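Local atomic coordinates of flagellar brake protein YcgR (PDB entry 5KEC), a protein that binds the second messenger cyclic di-GMP and probably activates transcription of type 3 fimbriae genes in biofilm formation. Residues 52-57 with 93-98; 119-124 with 225-230; 157-162 with 182-187. All blocks are in the same frame, centred on the assembly; numbering follows the deposited sequence.

Contact 1: 52-57 with 93-98; sequences HIQTHR and GIRYAF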
loop_
_atom_site.group_PDB
_atom_site.type_symbol
_atom_site.label_atom_id
_atom_site.label_comp_id
_atom_site.label_asym_id
_atom_site.label_seq_id
_atom_site.Cartn_x
_atom_site.Cartn_y
_atom_site.Cartn_z
ATOM N N HIS B 52 -17.105 10.893 -2.713
ATOM C CA HIS B 52 -17.660 9.870 -1.838
ATOM C C HIS B 52 -17.645 8.501 -2.475
ATOM O O HIS B 52 -17.757 8.370 -3.688
ATOM C CB HIS B 52 -19.104 10.201 -1.474
ATOM C CG HIS B 52 -19.247 11.443 -0.663
ATOM N ND1 HIS B 52 -20.421 11.781 -0.023
ATOM C CD2 HIS B 52 -18.366 12.430 -0.383
ATOM C CE1 HIS B 52 -20.255 12.928 0.613
ATOM N NE2 HIS B 52 -19.017 13.343 0.411
ATOM N N ILE B 53 -17.514 7.483 -1.635
ATOM C CA ILE B 53 -17.797 6.117 -2.035
ATOM C C ILE B 53 -18.582 5.472 -0.902
ATOM O O ILE B 53 -18.584 5.976 0.222
ATOM C CB ILE B 53 -16.512 5.327 -2.327
ATOM C CG1 ILE B 53 -15.600 5.314 -1.104
ATOM C CG2 ILE B 53 -15.783 5.906 -3.547
ATOM C CD1 ILE B 53 -15.751 4.074 -0.254
ATOM N N GLN B 54 -19.258 4.369 -1.201
ATOM C CA GLN B 54 -20.057 3.670 -0.206
ATOM C C GLN B 54 -19.700 2.201 -0.199
ATOM O O GLN B 54 -19.535 1.583 -1.255
ATOM C CB GLN B 54 -21.555 3.854 -0.488
ATOM C CG GLN B 54 -22.036 5.305 -0.372
ATOM C CD GLN B 54 -23.420 5.507 -0.969
ATOM O OE1 GLN B 54 -24.197 4.564 -1.087
ATOM N NE2 GLN B 54 -23.725 6.738 -1.366
ATOM N N THR B 55 -19.578 1.641 0.998
ATOM C CA THR B 55 -19.198 0.250 1.152
ATOM C C THR B 55 -19.450 -0.204 2.582
ATOM O O THR B 55 -19.418 0.599 3.509
ATOM C CB THR B 55 -17.709 0.046 0.812
ATOM O OG1 THR B 55 -17.336 -1.312 1.075
ATOM C CG2 THR B 55 -16.843 0.968 1.650
ATOM N N HIS B 56 -19.708 -1.491 2.764
ATOM C CA HIS B 56 -19.894 -2.026 4.107
ATOM C C HIS B 56 -18.558 -2.283 4.800
ATOM O O HIS B 56 -18.508 -2.458 6.014
ATOM C CB HIS B 56 -20.746 -3.300 4.078
ATOM C CG HIS B 56 -22.213 -3.041 3.923
ATOM N ND1 HIS B 56 -22.824 -2.924 2.692
ATOM C CD2 HIS B 56 -23.191 -2.868 4.844
ATOM C CE1 HIS B 56 -24.114 -2.695 2.862
ATOM N NE2 HIS B 56 -24.363 -2.657 4.160
ATOM N N ARG B 57 -17.476 -2.294 4.025
ATOM C CA ARG B 57 -16.153 -2.589 4.568
ATOM C C ARG B 57 -15.626 -1.459 5.454
ATOM O O ARG B 57 -15.978 -0.290 5.272
ATOM C CB ARG B 57 -15.156 -2.858 3.438
ATOM C CG ARG B 57 -15.756 -3.543 2.224
ATOM C CD ARG B 57 -16.104 -4.991 2.496
ATOM N NE ARG B 57 -14.912 -5.814 2.669
ATOM C CZ ARG B 57 -14.867 -7.119 2.424
ATOM N NH1 ARG B 57 -15.946 -7.753 1.985
ATOM N NH2 ARG B 57 -13.738 -7.789 2.610
ATOM N N GLY B 93 -25.409 1.098 4.782
ATOM C CA GLY B 93 -24.020 1.048 4.370
ATOM C C GLY B 93 -23.264 2.253 4.890
ATOM O O GLY B 93 -23.854 3.161 5.475
ATOM N N ILE B 94 -21.953 2.262 4.684
ATOM C CA ILE B 94 -21.130 3.377 5.127
ATOM C C ILE B 94 -20.788 4.303 3.974
ATOM O O ILE B 94 -20.276 3.867 2.945
ATOM C CB ILE B 94 -19.820 2.900 5.769
ATOM C CG1 ILE B 94 -20.115 2.022 6.986
ATOM C CG2 ILE B 94 -18.964 4.093 6.154
ATOM C CD1 ILE B 94 -19.106 0.906 7.193
ATOM N N ARG B 95 -21.085 5.583 4.154
ATOM C CA ARG B 95 -20.690 6.609 3.205
ATOM C C ARG B 95 -19.370 7.213 3.660
ATOM O O ARG B 95 -19.293 7.823 4.727
ATOM C CB ARG B 95 -21.766 7.691 3.111
ATOM C CG ARG B 95 -21.440 8.809 2.137
ATOM C CD ARG B 95 -22.615 9.767 1.969
ATOM N NE ARG B 95 -22.788 10.659 3.114
ATOM C CZ ARG B 95 -23.647 10.448 4.108
ATOM N NH1 ARG B 95 -24.422 9.371 4.107
ATOM N NH2 ARG B 95 -23.732 11.320 5.108
ATOM N N TYR B 96 -18.329 7.015 2.858
ATOM C CA TYR B 96 -17.016 7.588 3.127
ATOM C C TYR B 96 -16.796 8.841 2.295
ATOM O O TYR B 96 -17.066 8.854 1.093
ATOM C CB TYR B 96 -15.915 6.588 2.776
ATOM C CG TYR B 96 -15.837 5.384 3.682
ATOM C CD1 TYR B 96 -16.464 4.194 3.342
ATOM C CD2 TYR B 96 -15.123 5.434 4.873
ATOM C CE1 TYR B 96 -16.383 3.091 4.162
ATOM C CE2 TYR B 96 -15.040 4.333 5.701
ATOM C CZ TYR B 96 -15.673 3.163 5.337
ATOM O OH TYR B 96 -15.594 2.065 6.154
ATOM N N ALA B 97 -16.289 9.891 2.929
ATOM C CA ALA B 97 -15.889 11.082 2.199
ATOM C C ALA B 97 -14.371 11.214 2.230
ATOM O O ALA B 97 -13.754 11.167 3.294
ATOM C CB ALA B 97 -16.551 12.320 2.780
ATOM N N PHE B 98 -13.773 11.357 1.053
ATOM C CA PHE B 98 -12.332 11.512 0.925
ATOM C C PHE B 98 -12.043 12.889 0.344
ATOM O O PHE B 98 -12.818 13.399 -0.459
ATOM C CB PHE B 98 -11.756 10.436 -0.007
ATOM C CG PHE B 98 -11.800 9.040 0.557
ATOM C CD1 PHE B 98 -10.727 8.536 1.276
ATOM C CD2 PHE B 98 -12.901 8.226 0.346
ATOM C CE1 PHE B 98 -10.758 7.256 1.791
ATOM C CE2 PHE B 98 -12.944 6.949 0.861
ATOM C CZ PHE B 98 -11.869 6.459 1.585
#

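Contact 2: 119-124 with 225-230; sequences HEHDFY and LDLILE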
loop_
_atom_site.group_PDB
_atom_site.type_symbol
_atom_site.label_atom_id
_atom_site.label_comp_id
_atom_site.label_asym_id
_atom_site.label_seq_id
_atom_site.Cartn_x
_atom_site.Cartn_y
_atom_site.Cartn_z
ATOM N N HIS B 119 12.734 -12.603 -3.776
ATOM C CA HIS B 119 14.132 -12.386 -4.151
ATOM C C HIS B 119 15.079 -13.451 -3.598
ATOM O O HIS B 119 14.666 -14.344 -2.861
ATOM C CB HIS B 119 14.587 -10.990 -3.715
ATOM C CG HIS B 119 14.490 -10.757 -2.239
ATOM N ND1 HIS B 119 15.498 -11.107 -1.366
ATOM C CD2 HIS B 119 13.503 -10.224 -1.483
ATOM C CE1 HIS B 119 15.137 -10.790 -0.134
ATOM N NE2 HIS B 119 13.930 -10.254 -0.176
ATOM N N GLU B 120 16.354 -13.351 -3.959
ATOM C CA GLU B 120 17.358 -14.319 -3.512
ATOM C C GLU B 120 18.332 -13.726 -2.486
ATOM O O GLU B 120 19.052 -14.458 -1.801
ATOM C CB GLU B 120 18.121 -14.890 -4.716
ATOM C CG GLU B 120 19.221 -15.882 -4.356
ATOM C CD GLU B 120 20.586 -15.227 -4.238
ATOM O OE1 GLU B 120 20.967 -14.485 -5.169
ATOM O OE2 GLU B 120 21.274 -15.445 -3.217
ATOM N N HIS B 121 18.334 -12.402 -2.376
ATOM C CA HIS B 121 19.262 -11.694 -1.497
ATOM C C HIS B 121 19.179 -12.099 -0.020
ATOM O O HIS B 121 18.148 -12.573 0.455
ATOM C CB HIS B 121 19.080 -10.181 -1.640
ATOM C CG HIS B 121 19.653 -9.620 -2.904
ATOM N ND1 HIS B 121 20.940 -9.130 -2.984
ATOM C CD2 HIS B 121 19.117 -9.469 -4.138
ATOM C CE1 HIS B 121 21.171 -8.703 -4.214
ATOM N NE2 HIS B 121 20.080 -8.896 -4.933
ATOM N N ASP B 122 20.288 -11.900 0.688
ATOM C CA ASP B 122 20.398 -12.199 2.113
ATOM C C ASP B 122 19.932 -11.005 2.945
ATOM O O ASP B 122 20.740 -10.344 3.586
ATOM C CB ASP B 122 21.859 -12.499 2.460
ATOM C CG ASP B 122 22.066 -13.910 2.978
ATOM O OD1 ASP B 122 21.129 -14.732 2.894
ATOM O OD2 ASP B 122 23.182 -14.198 3.461
ATOM N N PHE B 123 18.635 -10.724 2.925
ATOM C CA PHE B 123 18.100 -9.573 3.639
ATOM C C PHE B 123 17.453 -10.034 4.933
ATOM O O PHE B 123 16.744 -11.036 4.949
ATOM C CB PHE B 123 17.066 -8.837 2.783
ATOM C CG PHE B 123 17.630 -8.208 1.530
ATOM C CD1 PHE B 123 18.995 -8.028 1.371
ATOM C CD2 PHE B 123 16.782 -7.790 0.515
ATOM C CE1 PHE B 123 19.505 -7.436 0.222
ATOM C CE2 PHE B 123 17.281 -7.203 -0.638
ATOM C CZ PHE B 123 18.646 -7.021 -0.785
ATOM N N TYR B 124 17.694 -9.301 6.016
ATOM C CA TYR B 124 17.129 -9.652 7.315
ATOM C C TYR B 124 16.591 -8.397 7.992
ATOM O O TYR B 124 16.894 -7.276 7.571
ATOM C CB TYR B 124 18.187 -10.315 8.212
ATOM C CG TYR B 124 18.700 -11.648 7.710
ATOM C CD1 TYR B 124 18.099 -12.838 8.099
ATOM C CD2 TYR B 124 19.793 -11.718 6.845
ATOM C CE1 TYR B 124 18.564 -14.063 7.640
ATOM C CE2 TYR B 124 20.265 -12.936 6.380
ATOM C CZ TYR B 124 19.647 -14.106 6.780
ATOM O OH TYR B 124 20.112 -15.322 6.326
ATOM N N LEU B 225 14.170 -1.531 -7.894
ATOM C CA LEU B 225 14.499 -1.451 -9.309
ATOM C C LEU B 225 15.548 -2.497 -9.677
ATOM O O LEU B 225 15.535 -3.029 -10.785
ATOM C CB LEU B 225 14.961 -0.035 -9.681
ATOM C CG LEU B 225 13.934 1.095 -9.490
ATOM C CD1 LEU B 225 14.518 2.448 -9.874
ATOM C CD2 LEU B 225 12.655 0.834 -10.274
ATOM N N ASP B 226 16.438 -2.809 -8.737
ATOM C CA ASP B 226 17.458 -3.837 -8.944
ATOM C C ASP B 226 16.867 -5.242 -8.891
ATOM O O ASP B 226 17.255 -6.129 -9.658
ATOM C CB ASP B 226 18.563 -3.728 -7.885
ATOM C CG ASP B 226 19.535 -2.596 -8.162
ATOM O OD1 ASP B 226 19.576 -2.108 -9.308
ATOM O OD2 ASP B 226 20.271 -2.202 -7.232
ATOM N N LEU B 227 15.941 -5.444 -7.962
ATOM C CA LEU B 227 15.317 -6.744 -7.774
ATOM C C LEU B 227 14.375 -7.054 -8.931
ATOM O O LEU B 227 14.409 -8.143 -9.497
ATOM C CB LEU B 227 14.562 -6.782 -6.445
ATOM C CG LEU B 227 15.456 -6.678 -5.208
ATOM C CD1 LEU B 227 14.626 -6.646 -3.926
ATOM C CD2 LEU B 227 16.445 -7.832 -5.190
ATOM N N ILE B 228 13.538 -6.080 -9.271
ATOM C CA ILE B 228 12.625 -6.200 -10.400
ATOM C C ILE B 228 13.387 -6.519 -11.681
ATOM O O ILE B 228 13.051 -7.463 -12.398
ATOM C CB ILE B 228 11.832 -4.901 -10.594
ATOM C CG1 ILE B 228 10.956 -4.634 -9.366
ATOM C CG2 ILE B 228 10.994 -4.978 -11.858
ATOM C CD1 ILE B 228 10.364 -3.240 -9.323
ATOM N N LEU B 229 14.417 -5.730 -11.966
ATOM C CA LEU B 229 15.250 -5.956 -13.142
ATOM C C LEU B 229 15.817 -7.373 -13.127
ATOM O O LEU B 229 15.777 -8.082 -14.135
ATOM C CB LEU B 229 16.379 -4.923 -13.204
ATOM C CG LEU B 229 17.314 -4.994 -14.414
ATOM C CD1 LEU B 229 16.534 -4.854 -15.716
ATOM C CD2 LEU B 229 18.396 -3.930 -14.308
ATOM N N GLU B 230 16.331 -7.786 -11.974
ATOM C CA GLU B 230 16.863 -9.135 -11.817
ATOM C C GLU B 230 15.795 -10.196 -12.076
ATOM O O GLU B 230 16.051 -11.197 -12.742
ATOM C CB GLU B 230 17.458 -9.322 -10.419
ATOM C CG GLU B 230 17.928 -10.745 -10.139
ATOM C CD GLU B 230 18.228 -10.986 -8.673
ATOM O OE1 GLU B 230 18.397 -9.992 -7.931
ATOM O OE2 GLU B 230 18.285 -12.167 -8.264
HETATM O O HOH W 1 21.046 -9.685 -7.801
#

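Contact 3: 157-162 with 182-187; sequences KFLSHN and LVVKNV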
loop_
_atom_site.group_PDB
_atom_site.type_symbol
_atom_site.label_atom_id
_atom_site.label_comp_id
_atom_site.label_asym_id
_atom_site.label_seq_id
_atom_site.Cartn_x
_atom_site.Cartn_y
_atom_site.Cartn_z
ATOM N N LYS B 157 2.859 -11.949 20.753
ATOM C CA LYS B 157 2.172 -10.875 21.453
ATOM C C LYS B 157 2.626 -9.487 20.991
ATOM O O LYS B 157 1.944 -8.495 21.229
ATOM C CB LYS B 157 2.322 -11.022 22.964
ATOM C CG LYS B 157 3.724 -10.816 23.488
ATOM C CD LYS B 157 3.747 -11.023 24.988
ATOM C CE LYS B 157 5.124 -10.766 25.570
ATOM N NZ LYS B 157 5.097 -10.858 27.059
ATOM N N PHE B 158 3.769 -9.418 20.317
ATOM C CA PHE B 158 4.260 -8.139 19.804
ATOM C C PHE B 158 3.935 -7.956 18.331
ATOM O O PHE B 158 4.352 -6.977 17.708
ATOM C CB PHE B 158 5.761 -8.015 20.025
ATOM C CG PHE B 158 6.142 -7.922 21.467
ATOM C CD1 PHE B 158 6.776 -8.976 22.100
ATOM C CD2 PHE B 158 5.841 -6.787 22.197
ATOM C CE1 PHE B 158 7.118 -8.889 23.438
ATOM C CE2 PHE B 158 6.179 -6.701 23.531
ATOM C CZ PHE B 158 6.818 -7.752 24.151
ATOM N N LEU B 159 3.183 -8.907 17.787
ATOM C CA LEU B 159 2.907 -8.945 16.362
ATOM C C LEU B 159 1.413 -8.926 16.068
ATOM O O LEU B 159 0.965 -9.477 15.064
ATOM C CB LEU B 159 3.541 -10.193 15.748
ATOM C CG LEU B 159 5.039 -10.348 16.008
ATOM C CD1 LEU B 159 5.559 -11.664 15.453
ATOM C CD2 LEU B 159 5.800 -9.174 15.411
ATOM N N SER B 160 0.640 -8.292 16.940
ATOM C CA SER B 160 -0.796 -8.181 16.711
ATOM C C SER B 160 -1.071 -7.156 15.619
ATOM O O SER B 160 -0.213 -6.335 15.301
ATOM C CB SER B 160 -1.521 -7.797 18.001
ATOM O OG SER B 160 -1.279 -6.445 18.350
ATOM N N HIS B 161 -2.268 -7.195 15.049
ATOM C CA HIS B 161 -2.610 -6.283 13.968
ATOM C C HIS B 161 -2.370 -4.821 14.357
ATOM O O HIS B 161 -2.742 -4.384 15.446
ATOM C CB HIS B 161 -4.055 -6.495 13.520
ATOM C CG HIS B 161 -4.499 -5.543 12.454
ATOM N ND1 HIS B 161 -4.191 -5.723 11.122
ATOM C CD2 HIS B 161 -5.211 -4.395 12.524
ATOM C CE1 HIS B 161 -4.703 -4.730 10.418
ATOM N NE2 HIS B 161 -5.326 -3.909 11.243
ATOM N N ASN B 162 -1.733 -4.082 13.453
ATOM C CA ASN B 162 -1.368 -2.686 13.683
ATOM C C ASN B 162 -0.343 -2.485 14.792
ATOM O O ASN B 162 -0.030 -1.351 15.154
ATOM C CB ASN B 162 -2.601 -1.817 13.937
ATOM C CG ASN B 162 -3.221 -1.306 12.655
ATOM O OD1 ASN B 162 -2.486 -1.196 11.650
ATOM N ND2 ASN B 162 -4.434 -1.014 12.649
ATOM N N LEU B 182 8.061 -0.355 11.609
ATOM C CA LEU B 182 7.179 -1.247 10.871
ATOM C C LEU B 182 5.823 -1.348 11.552
ATOM O O LEU B 182 5.733 -1.421 12.775
ATOM C CB LEU B 182 7.797 -2.638 10.745
ATOM C CG LEU B 182 9.190 -2.726 10.122
ATOM C CD1 LEU B 182 9.750 -4.132 10.294
ATOM C CD2 LEU B 182 9.156 -2.320 8.659
ATOM N N VAL B 183 4.770 -1.360 10.747
ATOM C CA VAL B 183 3.426 -1.591 11.255
ATOM C C VAL B 183 2.986 -2.979 10.819
ATOM O O VAL B 183 2.862 -3.254 9.627
ATOM C CB VAL B 183 2.432 -0.550 10.716
ATOM C CG1 VAL B 183 1.010 -0.894 11.144
ATOM C CG2 VAL B 183 2.822 0.854 11.185
ATOM N N VAL B 184 2.778 -3.860 11.788
ATOM C CA VAL B 184 2.352 -5.220 11.510
ATOM C C VAL B 184 0.940 -5.206 10.934
ATOM O O VAL B 184 0.036 -4.614 11.515
ATOM C CB VAL B 184 2.396 -6.078 12.790
ATOM C CG1 VAL B 184 1.861 -7.486 12.518
ATOM C CG2 VAL B 184 3.816 -6.131 13.332
ATOM N N LYS B 185 0.759 -5.843 9.782
ATOM C CA LYS B 185 -0.539 -5.847 9.107
ATOM C C LYS B 185 -1.213 -7.210 9.127
ATOM O O LYS B 185 -2.429 -7.305 9.283
ATOM C CB LYS B 185 -0.406 -5.374 7.657
ATOM C CG LYS B 185 -0.244 -3.874 7.510
ATOM C CD LYS B 185 -1.407 -3.165 8.166
ATOM C CE LYS B 185 -1.225 -1.662 8.173
ATOM N NZ LYS B 185 -2.354 -1.000 8.892
ATOM N N ASN B 186 -0.422 -8.264 8.960
ATOM C CA ASN B 186 -0.978 -9.603 8.821
ATOM C C ASN B 186 0.023 -10.687 9.195
ATOM O O ASN B 186 1.184 -10.633 8.802
ATOM C CB ASN B 186 -1.463 -9.815 7.386
ATOM C CG ASN B 186 -2.753 -10.601 7.318
ATOM O OD1 ASN B 186 -3.840 -10.049 7.497
ATOM N ND2 ASN B 186 -2.642 -11.897 7.047
ATOM N N VAL B 187 -0.428 -11.671 9.961
ATOM C CA VAL B 187 0.421 -12.803 10.290
ATOM C C VAL B 187 -0.255 -14.102 9.857
ATOM O O VAL B 187 -1.402 -14.367 10.232
ATOM C CB VAL B 187 0.735 -12.862 11.803
ATOM C CG1 VAL B 187 1.680 -14.019 12.104
ATOM C CG2 VAL B 187 1.335 -11.538 12.284
#

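Contact 1: 52-57 with 93-98
His52 meets two residues of the facing strand: its ND1 lies 3.6 Å from Arg95 CD, the two side chains running side by side in the same direction, while CD2 and NE2 touch the methyl of Ala97. The charged end of Arg95 turns to a salt bridge with Asp86 on strand 74-87. At Ile53 the backbone pairs both ways with Tyr96; Tyr96 N to Ile53 O spans 2.8 Å. Ile53 CG1 sits between the backbone N and the carbonyl carbon (chi1 58°), which brings it to the edge of the Phe98 ring, 3.7 Å from Phe98 CE2, and sets Ile53 CD1 against Tyr96 CD1. Gln54 CG rests near Arg95 CA. Thr55 bonds through N to Ile94 O at 3.0 Å, and its CG2 presses against Tyr96 CE1 at 3.3 Å. Thr55 OG1 accepts from Arg57 N, an ST turn where the strand ends. His56 lays one ring face over Gly93 CA, a CH-pi contact 4.0 Å to the centroid, with NE2 bonded to Asp91 O. Finally, Arg57 O receives Tyr96 OH at 2.5 Å on a lone pair, in the carbonyl plane, tying the chain beyond the strand to the sheet. Alternating hydrogen-bonded and non-hydrogen-bonded pairs, with axes at 151°, define a twisted antiparallel pair within the MrkH-like, YcgR-like domain.

Contact 2: 119-124 with 225-230
A water joins His121 to Glu230 where no direct hydrogen bond crosses between the loop and the helix: it lies 3.1 Å from His121 NE2 and donates a weak bond to Glu230 OE1. NE2 and OE1 are themselves 3.6 Å apart. OE1 approaches the ring edge near its plane, but ring and carboxylate are turned 67° against each other. Glu230 reaches this point because chi1 of 175° sets CG opposite the backbone N and the chain beyond stays extended. The other ring nitrogen of His121, ND1, makes a weak hydrogen bond with Glu174.

Leu227 supplies the apolar half through both branches. CD2 comes obliquely to His121 CD2 at 3.3 Å, a close approach, and also meets His119 CB at 3.9 Å. CD1 lies at the edge of the Phe123 ring, 4.3 Å from CE2. The loop prepares this surface internally: His121 CB sits over one face of Phe123 toward the rim, 3.2 Å above its plane, and Phe123 CE2 lies over a face of His119, likewise toward the rim.

Around the contact, Leu227 also packs on Leu117 of strand 117-118 and Ile142 of strand 134-142, and Phe123 on Ile139. Helix 214-234 therefore lies against the loop between strands 117-118 and 124-128 as well as against the sheet, with Asp226 bonded to Tyr175 one turn before Glu230.

Contact 3: 157-162 with 182-187
Asn162 and Lys185 cross at an angle, and their polar ends meet: Lys185 NZ donates to Asn162 OD1 at 2.8 Å, in the carbonyl plane. The lysine gets there by a turn about the CB-CG bond (chi2 -57°), which folds its otherwise extended chain back toward the loop although its CB points away from it. Beside this bond, Asn162 and Val183 run alongside each other in the same direction, OD1 lying 3.5 Å from Val183 CG1. The same oxygen thus takes a hydrogen bond from the ammonium group while resting against a valine methyl.

His161 is directed differently. A chi1 of 177° swings its ring away from the backbone N, and the ring presents its ND1 edge to Lys185 O at 3.0 Å. The oxygen lies only 8° out of the ring plane, although the donor is tilted from the carbonyl plane. The carbonyl acceptor implies a hydrogen on ND1. One residue earlier on the strand, Val184 O accepts from Asn162 N at 2.7 Å. Successive strand carbonyls therefore hold successive loop residues, one through a side chain and one through the backbone.

The strand carries a classic beta bulge here, Lys185 and Asn186 both facing Ser206 on strand 199-210. Asn186 and Ser206 are seen to bind cyclic di-GMP in other structures of the protein, and no ligand occupies this chain.

On the apolar side of the contact, Val184 points toward the loop. Its CG1 touches Leu159 O at 3.4 Å, and its CG2 lies 4.2 Å from Leu159 CD2, the side chains crossing. Val187 CG2 approaches the same carbonyl oxygen, so that two valine methyls come up to Leu159 O. Val184 also packs on Ile205, and Leu159 on Pro154.

In the fold
The contacts combine different elements: contact 1 pairs two strands, contact 2 sets a loop against the C-terminal helix, and contact 3 a loop against a strand of the second sheet. All are partly buried, but contact 1 has five buried residues of twelve, contact 3 three of nine and contact 2 two of six; contact 3 has as many exposed as buried. Contact 1 lies in the first sheet; contact 2 packs the helix beside the second sheet, and contact 3 includes one of its strands. Contacts 1 and 2 have centres about 38 Å apart. Regular backbone bonding dominates contact 1, contact 2 relies on leucine packing and a water, and side-chain bonds to a bulged strand mark contact 3.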